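Local coordinates for geranyltranstransferase (IspA) (Helicobacter pylori, PDB 3LLW), which probably acts as a magnesium-dependent prenyltransferase of the FPP/GGPP synthase family, joining isoprenoid diphosphates in terpenoid biosynthesis, at residues Y35-G48 with R106-T119. Sequence-based numbering, arbitrary orientation.
Sequences YLEKAFFEMVLNGG and RNHPTLHAKYDETT
Glu42 grips two residues of 106-119 with one carboxylate. Lys114 NZ forms a salt bridge with Glu42 OE2 at 2.9 Å, arriving from above the carboxylate plane. Tyr115 OH donates to Glu42 OE1 at 2.6 Å, on the syn lone pair. The carboxylate and Tyr115 ring planes are 79° apart, and OE1 lies at the ring's edge. Glu42 has CG anti to the backbone N (chi1 -162°) and a straight chain that carries the carboxylate out to Lys114 and Tyr115. At the other polar end, Arg106 NH1 donates to Asn46 O at 2.7 Å. This oxygen lies near the guanidinium plane, but the donor sits above the carbonyl plane.

Asp116, at the N-cap of helix 117-137, accepts from Thr119 N through OD2, a capping bond. Thr119 OG1 donates to the same oxygen from the same face of its plane. Tyr35 OH adds a weak bond to Thr119 OG1 (3.4 Å).

The Tyr35 and Tyr115 side chains run in opposite directions, and their rings meet obliquely, planes at 33° and centroids 4.2 Å apart. Tyr115 CD1 lies over the centre of the Tyr35 ring. Tyr170 of the second subunit also meets the Tyr35 ring. Ala39 CB packs on Tyr115 CE2 at 3.6 Å. The bent Met43 chain runs beside Leu111, with CE 3.7 Å from Leu111 CD2. Asn46 CB makes a CH-pi contact over the face of His108.

The contact joins helix 36-45 to strand 108-109, helix 111-114 and the start of helix 117-137, within the mainly helical prenyl synthase fold. The Thr110 side chain, bonded to Ala102 O, is about 9 Å from those of Asp94 and Asp100, magnesium ligands, so the contact lies near the metal site.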
loop_
_atom_site.group_PDB
_atom_site.type_symbol
_atom_site.label_atom_id
_atom_site.label_comp_id
_atom_site.label_asym_id
_atom_site.label_seq_id
_atom_site.Cartn_x
_atom_site.Cartn_y
_atom_site.Cartn_z
ATOM N N TYR A 35 12.163 -13.016 -14.216
ATOM C CA TYR A 35 11.363 -11.972 -14.852
ATOM C C TYR A 35 10.661 -10.933 -13.986
ATOM O O TYR A 35 9.993 -10.061 -14.525
ATOM C CB TYR A 35 10.377 -12.579 -15.858
ATOM C CG TYR A 35 9.356 -13.557 -15.316
ATOM C CD1 TYR A 35 8.432 -13.178 -14.318
ATOM C CD2 TYR A 35 9.257 -14.849 -15.856
ATOM C CE1 TYR A 35 7.466 -14.074 -13.837
ATOM C CE2 TYR A 35 8.289 -15.747 -15.396
ATOM C CZ TYR A 35 7.398 -15.353 -14.387
ATOM O OH TYR A 35 6.450 -16.241 -13.932
ATOM N N LEU A 36 10.815 -11.011 -12.671
ATOM C CA LEU A 36 10.081 -10.123 -11.766
ATOM C C LEU A 36 10.354 -8.618 -11.964
ATOM O O LEU A 36 9.437 -7.796 -11.867
ATOM C CB LEU A 36 10.308 -10.538 -10.309
ATOM C CG LEU A 36 9.268 -10.040 -9.301
ATOM C CD1 LEU A 36 7.945 -10.776 -9.497
ATOM C CD2 LEU A 36 9.795 -10.225 -7.893
ATOM N N GLU A 37 11.604 -8.275 -12.270
ATOM C CA GLU A 37 12.029 -6.891 -12.469
ATOM C C GLU A 37 11.422 -6.224 -13.713
ATOM O O GLU A 37 11.061 -5.033 -13.678
ATOM C CB GLU A 37 13.558 -6.827 -12.531
ATOM C CG GLU A 37 14.144 -5.415 -12.644
ATOM C CD GLU A 37 15.565 -5.441 -13.172
ATOM O OE1 GLU A 37 15.733 -5.398 -14.410
ATOM O OE2 GLU A 37 16.510 -5.511 -12.354
ATOM N N LYS A 38 11.326 -6.973 -14.813
ATOM C CA LYS A 38 10.696 -6.430 -16.023
ATOM C C LYS A 38 9.173 -6.438 -15.887
ATOM O O LYS A 38 8.503 -5.496 -16.317
ATOM C CB LYS A 38 11.153 -7.130 -17.323
ATOM C CG LYS A 38 11.260 -8.657 -17.272
ATOM C CD LYS A 38 12.687 -9.165 -17.565
ATOM C CE LYS A 38 13.736 -8.705 -16.535
ATOM N NZ LYS A 38 13.575 -9.335 -15.189
ATOM N N ALA A 39 8.646 -7.487 -15.253
ATOM C CA ALA A 39 7.214 -7.628 -15.000
ATOM C C ALA A 39 6.647 -6.560 -14.044
ATOM O O ALA A 39 5.458 -6.260 -14.104
ATOM C CB ALA A 39 6.931 -8.988 -14.463
ATOM N N PHE A 40 7.495 -6.008 -13.173
ATOM C CA PHE A 40 7.081 -4.986 -12.197
ATOM C C PHE A 40 6.425 -3.751 -12.819
ATOM O O PHE A 40 5.318 -3.395 -12.438
ATOM C CB PHE A 40 8.258 -4.565 -11.297
ATOM C CG PHE A 40 7.911 -3.492 -10.295
ATOM C CD1 PHE A 40 6.922 -3.709 -9.325
ATOM C CD2 PHE A 40 8.572 -2.267 -10.315
ATOM C CE1 PHE A 40 6.607 -2.725 -8.398
ATOM C CE2 PHE A 40 8.264 -1.266 -9.388
ATOM C CZ PHE A 40 7.286 -1.489 -8.429
ATOM N N PHE A 41 7.099 -3.118 -13.780
ATOM C CA PHE A 41 6.637 -1.850 -14.337
ATOM C C PHE A 41 5.947 -1.989 -15.696
ATOM O O PHE A 41 5.394 -1.023 -16.222
ATOM C CB PHE A 41 7.808 -0.876 -14.425
ATOM C CG PHE A 41 7.469 0.530 -13.985
ATOM C CD1 PHE A 41 7.078 0.793 -12.668
ATOM C CD2 PHE A 41 7.566 1.592 -14.881
ATOM C CE1 PHE A 41 6.776 2.104 -12.247
ATOM C CE2 PHE A 41 7.271 2.901 -14.480
ATOM C CZ PHE A 41 6.874 3.156 -13.157
ATOM N N GLU A 42 5.978 -3.198 -16.245
ATOM C CA GLU A 42 5.472 -3.499 -17.576
ATOM C C GLU A 42 4.071 -2.942 -17.872
ATOM O O GLU A 42 3.864 -2.310 -18.910
ATOM C CB GLU A 42 5.489 -5.019 -17.792
ATOM C CG GLU A 42 5.412 -5.433 -19.240
ATOM C CD GLU A 42 5.603 -6.932 -19.443
ATOM O OE1 GLU A 42 6.406 -7.546 -18.704
ATOM O OE2 GLU A 42 4.958 -7.489 -20.356
ATOM N N MET A 43 3.119 -3.171 -16.961
ATOM C CA MET A 43 1.747 -2.679 -17.136
ATOM C C MET A 43 1.628 -1.158 -16.913
ATOM O O MET A 43 0.650 -0.540 -17.346
ATOM C CB MET A 43 0.761 -3.436 -16.237
ATOM C CG MET A 43 0.707 -4.942 -16.459
ATOM S SD MET A 43 0.495 -5.466 -18.179
ATOM C CE MET A 43 2.013 -6.278 -18.514
ATOM N N VAL A 44 2.610 -0.554 -16.250
ATOM C CA VAL A 44 2.621 0.911 -16.120
ATOM C C VAL A 44 3.100 1.504 -17.446
ATOM O O VAL A 44 2.549 2.497 -17.925
ATOM C CB VAL A 44 3.534 1.419 -14.962
ATOM C CG1 VAL A 44 3.297 2.922 -14.686
ATOM C CG2 VAL A 44 3.305 0.612 -13.707
ATOM N N LEU A 45 4.116 0.871 -18.037
ATOM C CA LEU A 45 4.679 1.321 -19.313
ATOM C C LEU A 45 3.691 1.149 -20.446
ATOM O O LEU A 45 3.542 2.030 -21.288
ATOM C CB LEU A 45 5.975 0.575 -19.646
ATOM C CG LEU A 45 7.176 0.866 -18.746
ATOM C CD1 LEU A 45 8.335 -0.059 -19.067
ATOM C CD2 LEU A 45 7.611 2.322 -18.854
ATOM N N ASN A 46 3.002 0.015 -20.436
ATOM C CA ASN A 46 2.109 -0.375 -21.517
ATOM C C ASN A 46 0.707 0.210 -21.374
ATOM O O ASN A 46 -0.129 0.027 -22.256
ATOM C CB ASN A 46 2.007 -1.907 -21.597
ATOM C CG ASN A 46 3.223 -2.563 -22.259
ATOM O OD1 ASN A 46 3.149 -3.721 -22.673
ATOM N ND2 ASN A 46 4.339 -1.839 -22.351
ATOM N N GLY A 47 0.433 0.897 -20.269
ATOM C CA GLY A 47 -0.904 1.456 -20.053
ATOM C C GLY A 47 -1.063 2.787 -20.763
ATOM O O GLY A 47 -0.502 3.009 -21.843
ATOM N N GLY A 48 -1.874 3.659 -20.179
ATOM C CA GLY A 48 -1.607 5.081 -20.299
ATOM C C GLY A 48 -2.240 6.063 -21.254
ATOM O O GLY A 48 -1.696 6.339 -22.321
ATOM N N ARG A 106 -5.365 -3.193 -23.539
ATOM C CA ARG A 106 -4.886 -2.388 -24.668
ATOM C C ARG A 106 -4.140 -3.232 -25.723
ATOM O O ARG A 106 -3.098 -2.818 -26.235
ATOM C CB ARG A 106 -4.006 -1.231 -24.180
ATOM C CG ARG A 106 -4.667 -0.292 -23.180
ATOM C CD ARG A 106 -3.758 0.914 -22.838
ATOM N NE ARG A 106 -3.568 1.829 -23.975
ATOM C CZ ARG A 106 -2.425 1.988 -24.647
ATOM N NH1 ARG A 106 -1.336 1.303 -24.313
ATOM N NH2 ARG A 106 -2.365 2.841 -25.662
ATOM N N ASN A 107 -4.669 -4.421 -26.016
ATOM C CA ASN A 107 -4.068 -5.378 -26.968
ATOM C C ASN A 107 -2.635 -5.864 -26.614
ATOM O O ASN A 107 -1.875 -6.328 -27.488
ATOM C CB ASN A 107 -4.158 -4.847 -28.419
ATOM C CG ASN A 107 -4.276 -5.968 -29.450
ATOM O OD1 ASN A 107 -5.003 -6.938 -29.249
ATOM N ND2 ASN A 107 -3.552 -5.832 -30.558
ATOM N N HIS A 108 -2.285 -5.753 -25.328
ATOM C CA HIS A 108 -1.037 -6.275 -24.766
ATOM C C HIS A 108 -1.419 -7.390 -23.812
ATOM O O HIS A 108 -2.470 -7.302 -23.182
ATOM C CB HIS A 108 -0.308 -5.199 -23.962
ATOM C CG HIS A 108 0.328 -4.131 -24.794
ATOM N ND1 HIS A 108 1.481 -4.341 -25.522
ATOM C CD2 HIS A 108 -0.007 -2.832 -24.983
ATOM C CE1 HIS A 108 1.819 -3.221 -26.138
ATOM N NE2 HIS A 108 0.934 -2.290 -25.826
ATOM N N PRO A 109 -0.588 -8.447 -23.699
ATOM C CA PRO A 109 -0.905 -9.477 -22.691
ATOM C C PRO A 109 -0.904 -8.919 -21.265
ATOM O O PRO A 109 -0.056 -8.090 -20.918
ATOM C CB PRO A 109 0.224 -10.509 -22.851
ATOM C CG PRO A 109 0.826 -10.245 -24.197
ATOM C CD PRO A 109 0.637 -8.771 -24.457
ATOM N N THR A 110 -1.872 -9.356 -20.466
ATOM C CA THR A 110 -1.878 -9.068 -19.039
ATOM C C THR A 110 -0.894 -10.000 -18.318
ATOM O O THR A 110 -0.468 -11.022 -18.881
ATOM C CB THR A 110 -3.279 -9.221 -18.443
ATOM O OG1 THR A 110 -3.797 -10.499 -18.803
ATOM C CG2 THR A 110 -4.206 -8.130 -18.971
ATOM N N LEU A 111 -0.545 -9.653 -17.077
ATOM C CA LEU A 111 0.471 -10.398 -16.334
ATOM C C LEU A 111 0.203 -11.891 -16.097
ATOM O O LEU A 111 1.139 -12.691 -16.118
ATOM C CB LEU A 111 0.804 -9.699 -15.018
ATOM C CG LEU A 111 1.438 -8.317 -15.133
ATOM C CD1 LEU A 111 1.443 -7.611 -13.779
ATOM C CD2 LEU A 111 2.853 -8.425 -15.674
ATOM N N HIS A 112 -1.050 -12.278 -15.882
ATOM C CA HIS A 112 -1.330 -13.698 -15.655
ATOM C C HIS A 112 -1.336 -14.508 -16.944
ATOM O O HIS A 112 -1.119 -15.725 -16.925
ATOM C CB HIS A 112 -2.639 -13.899 -14.899
ATOM C CG HIS A 112 -3.818 -13.304 -15.583
ATOM N ND1 HIS A 112 -4.124 -11.962 -15.484
ATOM C CD2 HIS A 112 -4.757 -13.854 -16.393
ATOM C CE1 HIS A 112 -5.205 -11.709 -16.202
ATOM N NE2 HIS A 112 -5.610 -12.841 -16.760
ATOM N N ALA A 113 -1.601 -13.833 -18.058
ATOM C CA ALA A 113 -1.532 -14.475 -19.358
ATOM C C ALA A 113 -0.073 -14.654 -19.761
ATOM O O ALA A 113 0.335 -15.752 -20.167
ATOM C CB ALA A 113 -2.293 -13.668 -20.408
ATOM N N LYS A 114 0.707 -13.584 -19.625
ATOM C CA LYS A 114 2.107 -13.581 -20.035
ATOM C C LYS A 114 2.988 -14.408 -19.108
ATOM O O LYS A 114 3.900 -15.108 -19.561
ATOM C CB LYS A 114 2.639 -12.154 -20.144
ATOM C CG LYS A 114 4.023 -12.079 -20.783
ATOM C CD LYS A 114 4.467 -10.646 -21.027
ATOM C CE LYS A 114 5.896 -10.612 -21.558
ATOM N NZ LYS A 114 6.238 -9.311 -22.180
ATOM N N TYR A 115 2.704 -14.346 -17.813
ATOM C CA TYR A 115 3.524 -15.054 -16.833
ATOM C C TYR A 115 2.710 -16.120 -16.113
ATOM O O TYR A 115 2.593 -17.244 -16.604
ATOM C CB TYR A 115 4.154 -14.064 -15.851
ATOM C CG TYR A 115 4.986 -12.985 -16.508
ATOM C CD1 TYR A 115 6.227 -13.283 -17.091
ATOM C CD2 TYR A 115 4.544 -11.663 -16.538
ATOM C CE1 TYR A 115 7.005 -12.288 -17.688
ATOM C CE2 TYR A 115 5.301 -10.664 -17.135
ATOM C CZ TYR A 115 6.534 -10.977 -17.695
ATOM O OH TYR A 115 7.278 -9.976 -18.280
ATOM N N ASP A 116 2.144 -15.761 -14.962
ATOM C CA ASP A 116 1.224 -16.623 -14.220
ATOM C C ASP A 116 0.419 -15.766 -13.254
ATOM O O ASP A 116 0.729 -14.588 -13.070
ATOM C CB ASP A 116 1.974 -17.739 -13.473
ATOM C CG ASP A 116 3.172 -17.219 -12.688
ATOM O OD1 ASP A 116 4.320 -17.487 -13.111
ATOM O OD2 ASP A 116 2.963 -16.539 -11.655
ATOM N N GLU A 117 -0.599 -16.369 -12.642
ATOM C CA GLU A 117 -1.550 -15.681 -11.760
ATOM C C GLU A 117 -0.876 -15.058 -10.542
ATOM O O GLU A 117 -1.141 -13.915 -10.203
ATOM C CB GLU A 117 -2.609 -16.671 -11.295
ATOM C CG GLU A 117 -3.993 -16.098 -11.123
ATOM C CD GLU A 117 -5.063 -17.180 -11.051
ATOM O OE1 GLU A 117 -6.212 -16.849 -10.685
ATOM O OE2 GLU A 117 -4.761 -18.358 -11.361
ATOM N N THR A 118 -0.003 -15.839 -9.910
ATOM C CA THR A 118 0.728 -15.462 -8.717
ATOM C C THR A 118 1.523 -14.175 -8.932
ATOM O O THR A 118 1.360 -13.208 -8.159
ATOM C CB THR A 118 1.623 -16.630 -8.249
ATOM O OG1 THR A 118 0.789 -17.644 -7.677
ATOM C CG2 THR A 118 2.611 -16.182 -7.197
ATOM N N THR A 119 2.323 -14.165 -10.007
ATOM C CA THR A 119 3.059 -12.981 -10.479
ATOM C C THR A 119 2.186 -11.720 -10.557
ATOM O O THR A 119 2.565 -10.675 -10.029
ATOM C CB THR A 119 3.730 -13.236 -11.854
ATOM O OG1 THR A 119 4.622 -14.358 -11.762
ATOM C CG2 THR A 119 4.511 -12.007 -12.320
#